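Long-range contacts in carbonic anhydrase (Porphyridium purpureum, PDB 1DDZ), which probably catalyses the reversible hydration of carbon dioxide to hydrogencarbonate with a zinc cofactor, as a beta-class carbonic anhydrase: residues V79-L84 and V92-N97; A99-H104 and L185-N190; L176-E181 and G284-G289; G219-L224 and V295-W300. One frame throughout, in Å; residues are numbered along the deposited sequence.

Contact 1: V79-L84 and V92-N97; sequences VPANQL and VFVHRN
Ala81 turns its CB toward the side chains of Val92, Val94 and Arg96, three alternate residues that point to the same side of strand 92-97. Ala81 CB meets one branch of each valine, 4.0 Å from Val92 CG1 and 4.0 Å from Val94 CG2. The two valines share one torsion, yet opposite branches touch: Val92 CG1 sits anti to its own N (chi1 -175°), while in Val94 it is the CG2 branch, beside the N, that reaches the alanine. The other branch of Val92 touches the helix at Asn82, CG2 being 3.8 Å from Asn82 CA. The amide of Asn82 is engaged elsewhere, its ND2 bonded to Leu87 O. Farther up the strand, Arg96 stretches straight from CG to NE and brings its guanidinium edge-on to the first turn, NH2 being 3.5 Å from Ala81 N. No hydrogen bond crosses the contact; the guanidinium is held instead by NH1, which bonds to Cys74 O, the carbonyl of a zinc ligand. Trp71 of strand 69-74 packs against Ala81, Val92 and Arg96. The short helix thus sits on the sheet as the crossover of a beta-alpha-beta unit made of strand 69-74, helix 81-84 and strand 92-97.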
loop_
_atom_site.group_PDB
_atom_site.type_symbol
_atom_site.label_atom_id
_atom_site.label_comp_id
_atom_site.label_asym_id
_atom_site.label_seq_id
_atom_site.Cartn_x
_atom_site.Cartn_y
_atom_site.Cartn_z
ATOM N N VAL A 79 5.098 17.286 19.754
ATOM C CA VAL A 79 4.769 18.668 19.458
ATOM C C VAL A 79 3.909 18.847 18.217
ATOM O O VAL A 79 4.267 18.397 17.133
ATOM C CB VAL A 79 6.016 19.570 19.327
ATOM C CG1 VAL A 79 5.600 21.036 19.346
ATOM C CG2 VAL A 79 7.017 19.288 20.444
ATOM N N PRO A 80 2.727 19.466 18.377
ATOM C CA PRO A 80 1.849 19.692 17.227
ATOM C C PRO A 80 2.553 20.564 16.174
ATOM O O PRO A 80 3.232 21.552 16.500
ATOM C CB PRO A 80 0.636 20.395 17.867
ATOM C CG PRO A 80 0.562 19.725 19.203
ATOM C CD PRO A 80 2.017 19.777 19.637
ATOM N N ALA A 81 2.360 20.197 14.919
ATOM C CA ALA A 81 2.956 20.877 13.798
ATOM C C ALA A 81 2.710 22.372 13.782
ATOM O O ALA A 81 3.652 23.144 13.574
ATOM C CB ALA A 81 2.471 20.254 12.516
ATOM N N ASN A 82 1.461 22.792 13.988
ATOM C CA ASN A 82 1.123 24.219 13.966
ATOM C C ASN A 82 1.865 24.969 15.047
ATOM O O ASN A 82 2.282 26.093 14.837
ATOM C CB ASN A 82 -0.384 24.447 14.120
ATOM C CG ASN A 82 -0.888 24.128 15.516
ATOM O OD1 ASN A 82 -0.962 22.965 15.898
ATOM N ND2 ASN A 82 -1.183 25.163 16.306
ATOM N N GLN A 83 2.112 24.301 16.162
ATOM C CA GLN A 83 2.815 24.882 17.292
ATOM C C GLN A 83 4.273 25.175 16.919
ATOM O O GLN A 83 4.762 26.299 17.067
ATOM C CB GLN A 83 2.782 23.897 18.441
ATOM C CG GLN A 83 2.822 24.516 19.801
ATOM C CD GLN A 83 1.771 23.929 20.694
ATOM O OE1 GLN A 83 0.593 24.026 20.399
ATOM N NE2 GLN A 83 2.189 23.285 21.772
ATOM N N LEU A 84 4.968 24.162 16.424
ATOM C CA LEU A 84 6.355 24.325 16.026
ATOM C C LEU A 84 6.505 25.429 14.981
ATOM O O LEU A 84 7.536 26.085 14.901
ATOM C CB LEU A 84 6.899 23.011 15.455
ATOM C CG LEU A 84 7.134 21.821 16.394
ATOM C CD1 LEU A 84 7.252 20.534 15.588
ATOM C CD2 LEU A 84 8.366 22.043 17.226
ATOM N N VAL A 92 -2.110 24.154 9.289
ATOM C CA VAL A 92 -1.180 23.163 8.780
ATOM C C VAL A 92 -1.934 21.859 8.541
ATOM O O VAL A 92 -2.573 21.357 9.440
ATOM C CB VAL A 92 -0.052 22.886 9.772
ATOM C CG1 VAL A 92 0.968 21.923 9.148
ATOM C CG2 VAL A 92 0.632 24.191 10.156
ATOM N N PHE A 93 -1.867 21.344 7.315
ATOM C CA PHE A 93 -2.506 20.077 6.931
ATOM C C PHE A 93 -1.516 18.980 7.362
ATOM O O PHE A 93 -0.405 18.913 6.846
ATOM C CB PHE A 93 -2.686 20.063 5.425
ATOM C CG PHE A 93 -3.696 19.083 4.942
ATOM C CD1 PHE A 93 -5.029 19.204 5.309
ATOM C CD2 PHE A 93 -3.322 18.049 4.082
ATOM C CE1 PHE A 93 -5.964 18.312 4.825
ATOM C CE2 PHE A 93 -4.263 17.157 3.597
ATOM C CZ PHE A 93 -5.578 17.288 3.966
ATOM N N VAL A 94 -1.932 18.102 8.267
ATOM C CA VAL A 94 -1.038 17.094 8.829
ATOM C C VAL A 94 -1.257 15.632 8.477
ATOM O O VAL A 94 -2.383 15.137 8.473
ATOM C CB VAL A 94 -1.039 17.184 10.380
ATOM C CG1 VAL A 94 -0.063 16.214 10.970
ATOM C CG2 VAL A 94 -0.716 18.593 10.851
ATOM N N HIS A 95 -0.154 14.946 8.189
ATOM C CA HIS A 95 -0.173 13.512 7.915
ATOM C C HIS A 95 0.839 12.963 8.921
ATOM O O HIS A 95 1.896 13.568 9.136
ATOM C CB HIS A 95 0.283 13.205 6.487
ATOM C CG HIS A 95 0.324 11.742 6.154
ATOM N ND1 HIS A 95 -0.679 10.863 6.509
ATOM C CD2 HIS A 95 1.226 11.011 5.450
ATOM C CE1 HIS A 95 -0.403 9.662 6.031
ATOM N NE2 HIS A 95 0.747 9.726 5.384
ATOM N N ARG A 96 0.470 11.897 9.622
ATOM C CA ARG A 96 1.371 11.281 10.588
ATOM C C ARG A 96 1.353 9.784 10.451
ATOM O O ARG A 96 0.285 9.172 10.316
ATOM C CB ARG A 96 1.012 11.644 12.020
ATOM C CG ARG A 96 1.215 13.077 12.320
ATOM C CD ARG A 96 1.129 13.321 13.777
ATOM N NE ARG A 96 1.285 14.742 14.053
ATOM C CZ ARG A 96 2.435 15.410 14.027
ATOM N NH1 ARG A 96 3.569 14.786 13.746
ATOM N NH2 ARG A 96 2.436 16.722 14.222
ATOM N N ASN A 97 2.546 9.204 10.460
ATOM C CA ASN A 97 2.701 7.765 10.354
ATOM C C ASN A 97 3.964 7.386 11.107
ATOM O O ASN A 97 4.593 8.250 11.727
ATOM C CB ASN A 97 2.748 7.328 8.882
ATOM C CG ASN A 97 3.991 7.817 8.163
ATOM O OD1 ASN A 97 4.995 8.153 8.799
ATOM N ND2 ASN A 97 3.928 7.873 6.845
#

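Contact 2: A99-H104 and L185-N190; sequences ANQCIH and LEQVHN
The irregular loop 99-104 passes close to helix 172-193, bringing Cys102 CA to 5.0 Å from Gln187 CA, and the helix side chains bind the loop's backbone. Gln187 bends at chi2 (-39°), which folds its amide back over the loop so that OE1 accepts from Cys102 N at 2.6 Å. The N-H lies well above the carbonyl plane of that amide. From the same side, one turn along the helix, Asn190 ND2 gives a bond of 3.0 Å to Cys102 O, less straight at 136°. Both N and O of Cys102 are therefore held by helix side chains. The loop links strand 92-97 to helix 107-119 in the alpha/beta fold, and the side chain of Asn100 is about 5 Å from the zinc ion. Replacing Gln187 with alanine would probably leave Cys102 N without its acceptor and Asn183 OD1 without the NE2 donor it now has, letting the loop shift. Asn190 also receives a weak bond from His189 ND1 to OD1, and its ND2 stands 4.1 Å above one face of the His104 ring, toward the rim. That same ring meets His154 of the second subunit edge to face.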
loop_
_atom_site.group_PDB
_atom_site.type_symbol
_atom_site.label_atom_id
_atom_site.label_comp_id
_atom_site.label_asym_id
_atom_site.label_seq_id
_atom_site.Cartn_x
_atom_site.Cartn_y
_atom_site.Cartn_z
ATOM N N ALA A 99 7.552 6.892 11.801
ATOM C CA ALA A 99 8.816 7.423 11.293
ATOM C C ALA A 99 8.723 8.358 10.105
ATOM O O ALA A 99 9.617 8.374 9.260
ATOM C CB ALA A 99 9.790 6.282 10.986
ATOM N N ASN A 100 7.636 9.133 10.023
ATOM C CA ASN A 100 7.443 10.125 8.951
ATOM C C ASN A 100 7.881 9.678 7.547
ATOM O O ASN A 100 8.567 10.401 6.826
ATOM C CB ASN A 100 8.095 11.487 9.330
ATOM C CG ASN A 100 9.532 11.348 9.880
ATOM O OD1 ASN A 100 9.735 11.181 11.079
ATOM N ND2 ASN A 100 10.512 11.425 9.006
ATOM N N GLN A 101 7.402 8.511 7.144
ATOM C CA GLN A 101 7.745 7.941 5.866
ATOM C C GLN A 101 6.965 8.500 4.705
ATOM O O GLN A 101 5.781 8.820 4.823
ATOM C CB GLN A 101 7.545 6.426 5.903
ATOM C CG GLN A 101 8.475 5.701 6.834
ATOM C CD GLN A 101 9.931 5.839 6.417
ATOM O OE1 GLN A 101 10.716 6.546 7.060
ATOM N NE2 GLN A 101 10.287 5.215 5.311
ATOM N N CYS A 102 7.643 8.559 3.569
ATOM C CA CYS A 102 7.070 9.012 2.340
ATOM C C CYS A 102 7.414 7.938 1.315
ATOM O O CYS A 102 8.147 8.178 0.357
ATOM C CB CYS A 102 7.613 10.379 1.940
ATOM S SG CYS A 102 7.078 11.692 3.043
ATOM N N ILE A 103 6.849 6.752 1.524
ATOM C CA ILE A 103 7.058 5.601 0.663
ATOM C C ILE A 103 6.442 5.854 -0.712
ATOM O O ILE A 103 5.285 6.256 -0.813
ATOM C CB ILE A 103 6.465 4.344 1.339
ATOM C CG1 ILE A 103 7.224 4.077 2.631
ATOM C CG2 ILE A 103 6.486 3.134 0.388
ATOM C CD1 ILE A 103 6.491 3.231 3.613
ATOM N N HIS A 104 7.207 5.598 -1.768
ATOM C CA HIS A 104 6.765 5.825 -3.137
ATOM C C HIS A 104 5.356 5.366 -3.453
ATOM O O HIS A 104 4.577 6.114 -4.010
ATOM C CB HIS A 104 7.709 5.145 -4.150
ATOM C CG HIS A 104 9.125 5.625 -4.090
ATOM N ND1 HIS A 104 10.191 4.779 -3.845
ATOM C CD2 HIS A 104 9.663 6.846 -4.307
ATOM C CE1 HIS A 104 11.319 5.461 -3.933
ATOM N NE2 HIS A 104 11.024 6.716 -4.212
ATOM N N LEU A 185 15.824 13.326 4.904
ATOM C CA LEU A 185 16.331 13.696 3.570
ATOM C C LEU A 185 15.849 12.752 2.486
ATOM O O LEU A 185 15.538 13.164 1.370
ATOM C CB LEU A 185 17.862 13.725 3.532
ATOM C CG LEU A 185 18.567 15.056 3.262
ATOM C CD1 LEU A 185 20.020 14.781 2.913
ATOM C CD2 LEU A 185 17.893 15.808 2.132
ATOM N N GLU A 186 15.825 11.472 2.805
ATOM C CA GLU A 186 15.345 10.476 1.852
ATOM C C GLU A 186 13.825 10.665 1.584
ATOM O O GLU A 186 13.362 10.583 0.455
ATOM C CB GLU A 186 15.653 9.082 2.411
ATOM C CG GLU A 186 16.165 8.088 1.374
ATOM C CD GLU A 186 17.366 8.607 0.557
ATOM O OE1 GLU A 186 17.140 8.886 -0.642
ATOM O OE2 GLU A 186 18.511 8.714 1.097
ATOM N N GLN A 187 13.051 10.961 2.620
ATOM C CA GLN A 187 11.620 11.185 2.436
ATOM C C GLN A 187 11.393 12.455 1.582
ATOM O O GLN A 187 10.557 12.459 0.689
ATOM C CB GLN A 187 10.885 11.249 3.790
ATOM C CG GLN A 187 11.100 10.028 4.720
ATOM C CD GLN A 187 11.136 8.690 3.989
ATOM O OE1 GLN A 187 10.260 8.379 3.199
ATOM N NE2 GLN A 187 12.186 7.910 4.223
ATOM N N VAL A 188 12.177 13.503 1.808
ATOM C CA VAL A 188 12.069 14.722 1.006
ATOM C C VAL A 188 12.301 14.349 -0.449
ATOM O O VAL A 188 11.576 14.786 -1.346
ATOM C CB VAL A 188 13.091 15.773 1.450
ATOM C CG1 VAL A 188 13.222 16.889 0.400
ATOM C CG2 VAL A 188 12.648 16.364 2.769
ATOM N N HIS A 189 13.300 13.509 -0.693
ATOM C CA HIS A 189 13.564 13.058 -2.054
ATOM C C HIS A 189 12.308 12.392 -2.643
ATOM O O HIS A 189 11.933 12.624 -3.805
ATOM C CB HIS A 189 14.712 12.035 -2.077
ATOM C CG HIS A 189 14.919 11.404 -3.429
ATOM N ND1 HIS A 189 14.284 10.239 -3.814
ATOM C CD2 HIS A 189 15.618 11.827 -4.508
ATOM C CE1 HIS A 189 14.576 9.983 -5.082
ATOM N NE2 HIS A 189 15.384 10.933 -5.517
ATOM N N ASN A 190 11.711 11.506 -1.857
ATOM C CA ASN A 190 10.520 10.775 -2.276
ATOM C C ASN A 190 9.343 11.714 -2.560
ATOM O O ASN A 190 8.627 11.532 -3.541
ATOM C CB ASN A 190 10.158 9.717 -1.232
ATOM C CG ASN A 190 11.161 8.579 -1.201
ATOM O OD1 ASN A 190 12.055 8.503 -2.057
ATOM N ND2 ASN A 190 11.012 7.680 -0.246
#

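Contact 3: L176-E181 and G284-G289; sequences LNRLIE and GKLKEG
Leu286 CD2 lies at the edge of the Arg178 guanidinium, near its plane and 3.9 Å from Arg178 NH2. The NE and NH2 side of the group carries the Glu181 carboxylate, and the leucine methyl lies beyond NH2. Arg178 grips the carboxylate side-on, with NE at 3.1 Å and NH2 at 2.9 Å from Glu181 OE1, so that one oxygen takes both donors almost exactly in the guanidinium plane. Bends at chi2 and chi3 (102° and -43°) fold the arginine onto Glu181, one turn further along the same helix. The second oxygen works across the contact: Gly284 N bonds to Glu181 OE2 at 2.8 Å, nearly straight and from the syn side, though 21° out of the carboxylate plane, and Tyr131 OH shares a further hydrogen bond with OE2. With arginine and a backbone N-H around it, the carboxylate is likely to stay ionised. Helix 172-193 is thereby pinned to the loop that connects helix 266-279 with helix 292-307 in this alpha/beta carbonic anhydrase. Arg178 strengthens the link by bonding through NH2 to Gln281 O in the same connection. Leu286 comes toward Glu181 from the opposite direction, its CG 3.5 Å from Glu181 OE2, with Tyr131, Leu278 and Leu224 packing on it. Gly284 passes close to Asn177, whose CB is 3.9 Å from Gly284 N. A side chain on the glycine would run into both Asn177 ND2 and the preceding carbonyl oxygen.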
loop_
_atom_site.group_PDB
_atom_site.type_symbol
_atom_site.label_atom_id
_atom_site.label_comp_id
_atom_site.label_asym_id
_atom_site.label_seq_id
_atom_site.Cartn_x
_atom_site.Cartn_y
_atom_site.Cartn_z
ATOM N N LEU A 176 22.014 7.125 15.599
ATOM C CA LEU A 176 20.556 7.204 15.501
ATOM C C LEU A 176 20.244 8.607 14.968
ATOM O O LEU A 176 19.473 8.757 14.018
ATOM C CB LEU A 176 19.903 6.993 16.873
ATOM C CG LEU A 176 18.502 6.358 16.984
ATOM C CD1 LEU A 176 17.662 7.120 17.995
ATOM C CD2 LEU A 176 17.784 6.275 15.660
ATOM N N ASN A 177 20.896 9.622 15.535
ATOM C CA ASN A 177 20.701 11.002 15.115
ATOM C C ASN A 177 20.908 11.120 13.624
ATOM O O ASN A 177 20.066 11.662 12.913
ATOM C CB ASN A 177 21.678 11.955 15.820
ATOM C CG ASN A 177 21.301 12.231 17.266
ATOM O OD1 ASN A 177 20.138 12.406 17.599
ATOM N ND2 ASN A 177 22.306 12.319 18.124
ATOM N N ARG A 178 22.031 10.610 13.137
ATOM C CA ARG A 178 22.315 10.686 11.717
ATOM C C ARG A 178 21.321 9.888 10.838
ATOM O O ARG A 178 20.976 10.346 9.751
ATOM C CB ARG A 178 23.768 10.289 11.427
ATOM C CG ARG A 178 24.100 10.261 9.947
ATOM C CD ARG A 178 24.876 11.456 9.458
ATOM N NE ARG A 178 24.432 12.760 9.952
ATOM C CZ ARG A 178 25.227 13.829 9.967
ATOM N NH1 ARG A 178 26.467 13.726 9.510
ATOM N NH2 ARG A 178 24.823 14.970 10.510
ATOM N N LEU A 179 20.869 8.710 11.286
ATOM C CA LEU A 179 19.880 7.913 10.519
ATOM C C LEU A 179 18.569 8.740 10.403
ATOM O O LEU A 179 17.967 8.809 9.350
ATOM C CB LEU A 179 19.520 6.613 11.259
ATOM C CG LEU A 179 19.180 5.285 10.575
ATOM C CD1 LEU A 179 18.171 4.554 11.388
ATOM C CD2 LEU A 179 18.710 5.422 9.159
ATOM N N ILE A 180 18.146 9.346 11.510
ATOM C CA ILE A 180 16.939 10.147 11.555
ATOM C C ILE A 180 17.044 11.299 10.570
ATOM O O ILE A 180 16.141 11.517 9.774
ATOM C CB ILE A 180 16.648 10.595 12.993
ATOM C CG1 ILE A 180 16.175 9.373 13.786
ATOM C CG2 ILE A 180 15.589 11.738 13.026
ATOM C CD1 ILE A 180 16.106 9.579 15.293
ATOM N N GLU A 181 18.196 11.957 10.532
ATOM C CA GLU A 181 18.416 13.067 9.596
ATOM C C GLU A 181 18.437 12.588 8.142
ATOM O O GLU A 181 17.880 13.220 7.245
ATOM C CB GLU A 181 19.724 13.781 9.933
ATOM C CG GLU A 181 19.702 14.410 11.303
ATOM C CD GLU A 181 21.086 14.726 11.846
ATOM O OE1 GLU A 181 22.085 14.268 11.261
ATOM O OE2 GLU A 181 21.179 15.408 12.887
ATOM N N GLY A 284 22.858 15.571 15.131
ATOM C CA GLY A 284 22.135 16.077 16.276
ATOM C C GLY A 284 22.365 17.538 16.567
ATOM O O GLY A 284 21.780 18.070 17.495
ATOM N N LYS A 285 23.231 18.188 15.796
ATOM C CA LYS A 285 23.529 19.605 16.011
ATOM C C LYS A 285 23.467 20.373 14.712
ATOM O O LYS A 285 24.304 21.209 14.447
ATOM C CB LYS A 285 24.919 19.766 16.622
ATOM C CG LYS A 285 25.041 19.188 18.021
ATOM C CD LYS A 285 26.489 19.048 18.441
ATOM C CE LYS A 285 26.597 18.228 19.720
ATOM N NZ LYS A 285 28.012 17.887 20.056
ATOM N N LEU A 286 22.480 20.074 13.888
ATOM C CA LEU A 286 22.348 20.755 12.620
ATOM C C LEU A 286 21.957 22.207 12.847
ATOM O O LEU A 286 21.390 22.552 13.878
ATOM C CB LEU A 286 21.272 20.088 11.770
ATOM C CG LEU A 286 21.411 18.613 11.453
ATOM C CD1 LEU A 286 20.386 18.265 10.362
ATOM C CD2 LEU A 286 22.843 18.324 10.984
ATOM N N LYS A 287 22.233 23.047 11.862
ATOM C CA LYS A 287 21.880 24.449 11.936
ATOM C C LYS A 287 20.434 24.666 11.504
ATOM O O LYS A 287 19.824 23.827 10.849
ATOM C CB LYS A 287 22.771 25.275 11.011
ATOM C CG LYS A 287 24.163 25.523 11.525
ATOM C CD LYS A 287 24.812 26.644 10.727
ATOM C CE LYS A 287 24.116 28.006 10.923
ATOM N NZ LYS A 287 24.455 28.635 12.231
ATOM N N GLU A 288 19.867 25.781 11.931
ATOM C CA GLU A 288 18.522 26.120 11.512
ATOM C C GLU A 288 18.790 26.854 10.201
ATOM O O GLU A 288 19.922 27.308 9.973
ATOM C CB GLU A 288 17.840 27.051 12.527
ATOM C CG GLU A 288 18.495 28.425 12.712
ATOM C CD GLU A 288 19.864 28.369 13.403
ATOM O OE1 GLU A 288 20.707 29.254 13.103
ATOM O OE2 GLU A 288 20.096 27.451 14.240
ATOM N N GLY A 289 17.800 26.882 9.317
ATOM C CA GLY A 289 17.954 27.582 8.054
ATOM C C GLY A 289 17.518 29.018 8.269
ATOM O O GLY A 289 17.187 29.390 9.392
#

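Contact 4: G219-L224 and V295-W300; sequences GKLRDL and VNNENW
The turn of the beta hairpin joining strands 208-214 and 222-227 is covered here by helix 292-307, which puts Asn297, Glu298 and Trp300 against Gly219, Lys220 and Leu221. Asn297 stands at the centre. With CG anti to its own N (chi1 169°), its amide reaches in between Gly219 O and Leu221 N, while the stem packs on the leucine, Leu221 CD1 lying 3.9 Å from Asn297 CB. Leu221 CG comes within 3.7 Å of Asn297 CG as the two side chains cross. A leucine in place of Asn297 would probably leave Gly219 O and Leu221 N without the polar group that now lies beside them. Trp300 offers the edge of its indole, CZ3 being 3.7 Å from Gly219 O near the ring plane. Gly219 has a positive phi, and a CB there would press on CZ3 as well, so a larger residue would fit badly. Lys220, fully extended, crosses Glu298 at a slant, its CE 3.3 Å from Glu298 OE2. Lys220 NZ lies 3.8 Å from Glu298 OE2, a long ion pair, and the glutamate's stronger partner is Arg301. Leu84 of helix 81-84 packs on both Asn297 and Trp300. Strand 222-227 is the antiparallel last strand of an otherwise parallel sheet within this chain, and the contact is that of a helix laid against the turn of a hairpin at the edge of a mixed alpha/beta sheet.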
loop_
_atom_site.group_PDB
_atom_site.type_symbol
_atom_site.label_atom_id
_atom_site.label_comp_id
_atom_site.label_asym_id
_atom_site.label_seq_id
_atom_site.Cartn_x
_atom_site.Cartn_y
_atom_site.Cartn_z
ATOM N N GLY A 219 12.851 21.999 20.947
ATOM C CA GLY A 219 11.836 22.320 19.962
ATOM C C GLY A 219 12.352 23.170 18.823
ATOM O O GLY A 219 11.569 23.793 18.113
ATOM N N LYS A 220 13.654 23.117 18.566
ATOM C CA LYS A 220 14.237 23.936 17.519
ATOM C C LYS A 220 14.365 23.193 16.219
ATOM O O LYS A 220 15.028 22.163 16.141
ATOM C CB LYS A 220 15.595 24.469 17.966
ATOM C CG LYS A 220 16.170 25.500 17.026
ATOM C CD LYS A 220 17.391 26.181 17.599
ATOM C CE LYS A 220 17.661 27.447 16.804
ATOM N NZ LYS A 220 18.813 28.271 17.268
ATOM N N LEU A 221 13.743 23.724 15.180
ATOM C CA LEU A 221 13.797 23.075 13.881
ATOM C C LEU A 221 15.143 23.308 13.207
ATOM O O LEU A 221 15.622 24.446 13.161
ATOM C CB LEU A 221 12.685 23.595 12.975
ATOM C CG LEU A 221 11.237 23.319 13.380
ATOM C CD1 LEU A 221 10.342 24.000 12.351
ATOM C CD2 LEU A 221 10.943 21.824 13.445
ATOM N N ARG A 222 15.747 22.227 12.703
ATOM C CA ARG A 222 17.033 22.284 12.009
ATOM C C ARG A 222 16.745 22.009 10.552
ATOM O O ARG A 222 15.874 21.191 10.226
ATOM C CB ARG A 222 17.992 21.230 12.530
ATOM C CG ARG A 222 17.991 21.022 14.007
ATOM C CD ARG A 222 18.408 22.231 14.755
ATOM N NE ARG A 222 18.664 21.849 16.137
ATOM C CZ ARG A 222 19.332 22.598 17.004
ATOM N NH1 ARG A 222 19.806 23.777 16.625
ATOM N NH2 ARG A 222 19.545 22.161 18.242
ATOM N N ASP A 223 17.514 22.630 9.673
ATOM C CA ASP A 223 17.292 22.498 8.242
ATOM C C ASP A 223 17.942 21.281 7.601
ATOM O O ASP A 223 19.063 20.944 7.929
ATOM C CB ASP A 223 17.784 23.774 7.571
ATOM C CG ASP A 223 17.225 23.971 6.203
ATOM O OD1 ASP A 223 16.396 23.149 5.776
ATOM O OD2 ASP A 223 17.617 24.968 5.545
ATOM N N LEU A 224 17.194 20.579 6.752
ATOM C CA LEU A 224 17.741 19.426 6.031
ATOM C C LEU A 224 17.832 19.750 4.555
ATOM O O LEU A 224 18.285 18.920 3.768
ATOM C CB LEU A 224 16.870 18.181 6.179
ATOM C CG LEU A 224 17.132 17.194 7.309
ATOM C CD1 LEU A 224 18.536 16.649 7.217
ATOM C CD2 LEU A 224 16.938 17.879 8.604
ATOM N N VAL A 295 12.474 31.114 11.602
ATOM C CA VAL A 295 12.335 32.329 12.395
ATOM C C VAL A 295 11.049 32.287 13.228
ATOM O O VAL A 295 11.069 32.594 14.422
ATOM C CB VAL A 295 12.504 33.623 11.524
ATOM C CG1 VAL A 295 11.533 33.650 10.397
ATOM C CG2 VAL A 295 12.352 34.869 12.366
ATOM N N ASN A 296 9.970 31.779 12.636
ATOM C CA ASN A 296 8.692 31.636 13.336
ATOM C C ASN A 296 8.844 30.597 14.440
ATOM O O ASN A 296 8.411 30.808 15.577
ATOM C CB ASN A 296 7.616 31.197 12.365
ATOM C CG ASN A 296 7.325 32.243 11.334
ATOM O OD1 ASN A 296 7.761 33.379 11.478
ATOM N ND2 ASN A 296 6.638 31.865 10.260
ATOM N N ASN A 297 9.488 29.478 14.121
ATOM C CA ASN A 297 9.717 28.451 15.133
ATOM C C ASN A 297 10.491 29.037 16.309
ATOM O O ASN A 297 10.186 28.752 17.468
ATOM C CB ASN A 297 10.479 27.263 14.537
ATOM C CG ASN A 297 10.970 26.294 15.602
ATOM O OD1 ASN A 297 10.178 25.623 16.268
ATOM N ND2 ASN A 297 12.280 26.220 15.773
ATOM N N GLU A 298 11.457 29.902 16.009
ATOM C CA GLU A 298 12.258 30.548 17.043
ATOM C C GLU A 298 11.426 31.467 17.928
ATOM O O GLU A 298 11.578 31.451 19.142
ATOM C CB GLU A 298 13.416 31.326 16.418
ATOM C CG GLU A 298 14.453 31.844 17.437
ATOM C CD GLU A 298 15.131 30.734 18.244
ATOM O OE1 GLU A 298 15.517 30.992 19.404
ATOM O OE2 GLU A 298 15.290 29.604 17.725
ATOM N N ASN A 299 10.542 32.266 17.331
ATOM C CA ASN A 299 9.692 33.172 18.119
ATOM C C ASN A 299 8.861 32.325 19.066
ATOM O O ASN A 299 8.804 32.583 20.273
ATOM C CB ASN A 299 8.761 34.008 17.231
ATOM C CG ASN A 299 9.508 34.999 16.353
ATOM O OD1 ASN A 299 8.953 35.524 15.387
ATOM N ND2 ASN A 299 10.778 35.264 16.682
ATOM N N TRP A 300 8.274 31.269 18.510
ATOM C CA TRP A 300 7.468 30.334 19.276
ATOM C C TRP A 300 8.243 29.817 20.491
ATOM O O TRP A 300 7.748 29.886 21.620
ATOM C CB TRP A 300 7.036 29.164 18.392
ATOM C CG TRP A 300 6.389 28.072 19.158
ATOM C CD1 TRP A 300 5.170 28.116 19.783
ATOM C CD2 TRP A 300 6.957 26.788 19.477
ATOM N NE1 TRP A 300 4.956 26.946 20.485
ATOM C CE2 TRP A 300 6.038 26.115 20.311
ATOM C CE3 TRP A 300 8.160 26.146 19.140
ATOM C CZ2 TRP A 300 6.279 24.835 20.812
ATOM C CZ3 TRP A 300 8.396 24.882 19.635
ATOM C CH2 TRP A 300 7.463 24.237 20.461
#

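From the N terminus, contact 1 comes first and closes a short loop, seven residues between helix 81-84 and strand 92-97. Contact 2 opens just after and closes about 80 residues later, tying the loop behind strand 92-97 to helix 172-193. Contact 3 starts on that same helix before contact 2 has closed, so the two cross. Contact 4 opens at 219-224 within the span of contact 3 and closes beyond it, crossing it; it follows contacts 1 and 2 in series. Together contacts 3 and 4 bring the loop and helix following 266-279 onto helix 172-193 and the hairpin turn before strand 222-227, and they touch through a probable hydrogen bond from Asp223 N to Lys287 O.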